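Local coordinates for putative cytoplasmic protein (PDB 2Q02) that is of unknown function but has a xylose isomerase-like TIM barrel, binds zinc and may act as an isomerase, at residues Val68-Val73 / Gln95-Arg100. Numbering follows the deposited sequence.
Sequences VTINAV and QGVGAR
Val68 and Thr69 run past Arg100 and Ala99, with CA atoms 5.2 Å apart for Val68 and Arg100. The touching parts, 68-70 and 97-100, run at 114° to each other. Val68 O lies 3.3 Å from Arg100 CB. Helix 81-97 ends here in a Schellman motif. Gly98 is its C-prime residue and has positive phi, and Ala99 N bonds back to Ala94 O. The chain then turns into strand 101-104, whose backbone pairs with Ile70. The contact lies within one beta-alpha-beta unit of the TIM barrel: strand 66-73, helix 81-97 and strand 101-104.

Ile70 carries the apolar contact. Its CG1 is anti to the carbonyl carbon (chi1 -69°), and CD1 extends beyond it. CD1 meets Val97 CG2 tip to tip at 4.0 Å. Ala99 CB sits 3.9 Å from Ile70 CG1 and is equally near CD1. The Arg100 side chain runs alongside that of Val68. Val68 CG1 lies over one face of the guanidinium, displaced from its centre, 4.1 Å from Arg100 NH2. Arg100 NH1 forms a long, weak ion pair with Glu66. Thr69 OG1 hydrogen-bonds Glu37, and its side chain is about 5 Å from that of the zinc ligand His197.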
ATOM      1  N   VAL A  68      10.080   2.545   0.205  1.00 46.18           N
ATOM      2  CA  VAL A  68       9.750   1.154  -0.077  1.00 45.71           C
ATOM      3  C   VAL A  68       8.894   1.037  -1.322  1.00 45.94           C
ATOM      4  O   VAL A  68       9.155   0.182  -2.167  1.00 45.96           O
ATOM      5  CB  VAL A  68       9.011   0.465   1.104  1.00 47.26           C
ATOM      6  CG1 VAL A  68       8.651  -0.966   0.738  1.00 47.42           C
ATOM      7  CG2 VAL A  68       9.857   0.518   2.416  1.00 46.65           C
ATOM      8  N   THR A  69       7.857   1.861  -1.444  1.00 45.69           N
ATOM      9  CA  THR A  69       7.077   1.848  -2.688  1.00 45.87           C
ATOM     10  C   THR A  69       6.688   3.221  -3.153  1.00 46.28           C
ATOM     11  O   THR A  69       6.804   4.206  -2.420  1.00 45.68           O
ATOM     12  CB  THR A  69       5.734   1.035  -2.592  1.00 46.56           C
ATOM     13  OG1 THR A  69       4.698   1.863  -2.049  1.00 47.46           O
ATOM     14  CG2 THR A  69       5.883  -0.208  -1.733  1.00 49.36           C
ATOM     15  N   ILE A  70       6.209   3.241  -4.395  1.00 46.42           N
ATOM     16  CA  ILE A  70       5.392   4.323  -4.902  1.00 46.62           C
ATOM     17  C   ILE A  70       3.979   3.811  -5.168  1.00 45.61           C
ATOM     18  O   ILE A  70       3.788   2.725  -5.689  1.00 47.01           O
ATOM     19  CB  ILE A  70       6.036   4.928  -6.155  1.00 46.96           C
ATOM     20  CG1 ILE A  70       7.319   5.666  -5.725  1.00 49.43           C
ATOM     21  CG2 ILE A  70       5.063   5.867  -6.866  1.00 45.87           C
ATOM     22  CD1 ILE A  70       8.137   6.185  -6.856  1.00 50.51           C
ATOM     23  N   ASN A  71       2.997   4.590  -4.743  1.00 46.49           N
ATOM     24  CA  ASN A  71       1.577   4.349  -5.029  1.00 46.51           C
ATOM     25  C   ASN A  71       1.096   5.427  -5.992  1.00 47.00           C
ATOM     26  O   ASN A  71       1.203   6.604  -5.644  1.00 46.61           O
ATOM     27  CB  ASN A  71       0.718   4.502  -3.764  1.00 45.94           C
ATOM     28  CG  ASN A  71       0.960   3.418  -2.746  1.00 49.64           C
ATOM     29  OD1 ASN A  71       0.149   2.495  -2.633  1.00 49.53           O
ATOM     30  ND2 ASN A  71       2.076   3.522  -1.982  1.00 47.71           N
ATOM     31  N   ALA A  72       0.521   5.088  -7.157  1.00 47.17           N
ATOM     32  CA  ALA A  72       0.300   3.715  -7.652  1.00 45.95           C
ATOM     33  C   ALA A  72      -0.105   3.837  -9.101  1.00 46.26           C
ATOM     34  O   ALA A  72      -0.499   4.924  -9.529  1.00 46.69           O
ATOM     35  CB  ALA A  72      -0.801   3.008  -6.874  1.00 44.85           C
ATOM     36  N   VAL A  73       0.021   2.739  -9.853  1.00 46.41           N
ATOM     37  CA  VAL A  73      -0.532   2.650 -11.194  1.00 45.57           C
ATOM     38  C   VAL A  73      -2.004   2.292 -11.116  1.00 45.87           C
ATOM     39  O   VAL A  73      -2.364   1.328 -10.438  1.00 46.24           O
ATOM     40  CB  VAL A  73       0.075   1.530 -12.008  1.00 45.54           C
ATOM     41  CG1 VAL A  73      -0.570   1.517 -13.429  1.00 47.81           C
ATOM     42  CG2 VAL A  73       1.579   1.662 -12.068  1.00 47.20           C
ATOM     43  N   GLN A  95      12.581   4.550  -9.984  1.00 45.84           N
ATOM     44  CA  GLN A  95      14.001   4.396 -10.222  1.00 46.79           C
ATOM     45  C   GLN A  95      14.775   5.634  -9.731  1.00 46.48           C
ATOM     46  O   GLN A  95      15.804   5.502  -9.059  1.00 47.40           O
ATOM     47  CB  GLN A  95      14.233   4.143 -11.707  1.00 46.92           C
ATOM     48  CG  GLN A  95      15.652   3.818 -12.094  1.00 48.85           C
ATOM     49  CD  GLN A  95      15.763   3.605 -13.564  1.00 49.03           C
ATOM     50  OE1 GLN A  95      15.271   4.410 -14.367  1.00 51.58           O
ATOM     51  NE2 GLN A  95      16.379   2.499 -13.946  1.00 51.16           N
ATOM     52  N   GLY A  96      14.263   6.827 -10.039  1.00 45.71           N
ATOM     53  CA  GLY A  96      14.921   8.078  -9.680  1.00 45.50           C
ATOM     54  C   GLY A  96      15.013   8.386  -8.201  1.00 45.62           C
ATOM     55  O   GLY A  96      16.032   8.904  -7.746  1.00 45.37           O
ATOM     56  N   VAL A  97      13.956   8.095  -7.441  1.00 45.86           N
ATOM     57  CA  VAL A  97      13.994   8.335  -5.975  1.00 45.69           C
ATOM     58  C   VAL A  97      14.630   7.178  -5.214  1.00 45.45           C
ATOM     59  O   VAL A  97      14.925   7.308  -4.040  1.00 46.18           O
ATOM     60  CB  VAL A  97      12.597   8.639  -5.359  1.00 45.66           C
ATOM     61  CG1 VAL A  97      11.962   9.845  -6.058  1.00 46.84           C
ATOM     62  CG2 VAL A  97      11.684   7.407  -5.386  1.00 44.88           C
ATOM     63  N   GLY A  98      14.831   6.049  -5.886  1.00 45.32           N
ATOM     64  CA  GLY A  98      15.371   4.851  -5.245  1.00 45.54           C
ATOM     65  C   GLY A  98      14.298   3.978  -4.601  1.00 46.09           C
ATOM     66  O   GLY A  98      14.586   3.228  -3.654  1.00 45.90           O
ATOM     67  N   ALA A  99      13.068   4.058  -5.115  1.00 45.92           N
ATOM     68  CA  ALA A  99      11.981   3.230  -4.614  1.00 45.92           C
ATOM     69  C   ALA A  99      12.145   1.779  -5.084  1.00 46.16           C
ATOM     70  O   ALA A  99      12.472   1.495  -6.246  1.00 47.28           O
ATOM     71  CB  ALA A  99      10.648   3.773  -5.045  1.00 45.92           C
ATOM     72  N   ARG A 100      11.906   0.868  -4.160  1.00 46.64           N
ATOM     73  CA  ARG A 100      12.072  -0.558  -4.388  1.00 47.73           C
ATOM     74  C   ARG A 100      10.954  -1.124  -5.272  1.00 46.50           C
ATOM     75  O   ARG A 100      11.185  -1.977  -6.125  1.00 45.16           O
ATOM     76  CB  ARG A 100      12.017  -1.257  -3.020  1.00 48.74           C
ATOM     77  CG  ARG A 100      12.266  -2.758  -3.051  1.00 52.44           C
ATOM     78  CD  ARG A 100      12.653  -3.267  -1.632  1.00 53.51           C
ATOM     79  NE  ARG A 100      11.530  -3.886  -0.909  1.00 56.29           N
ATOM     80  CZ  ARG A 100      11.479  -4.055   0.410  1.00 54.71           C
ATOM     81  NH1 ARG A 100      12.459  -3.637   1.210  1.00 56.88           N
ATOM     82  NH2 ARG A 100      10.427  -4.642   0.940  1.00 61.58           N
TER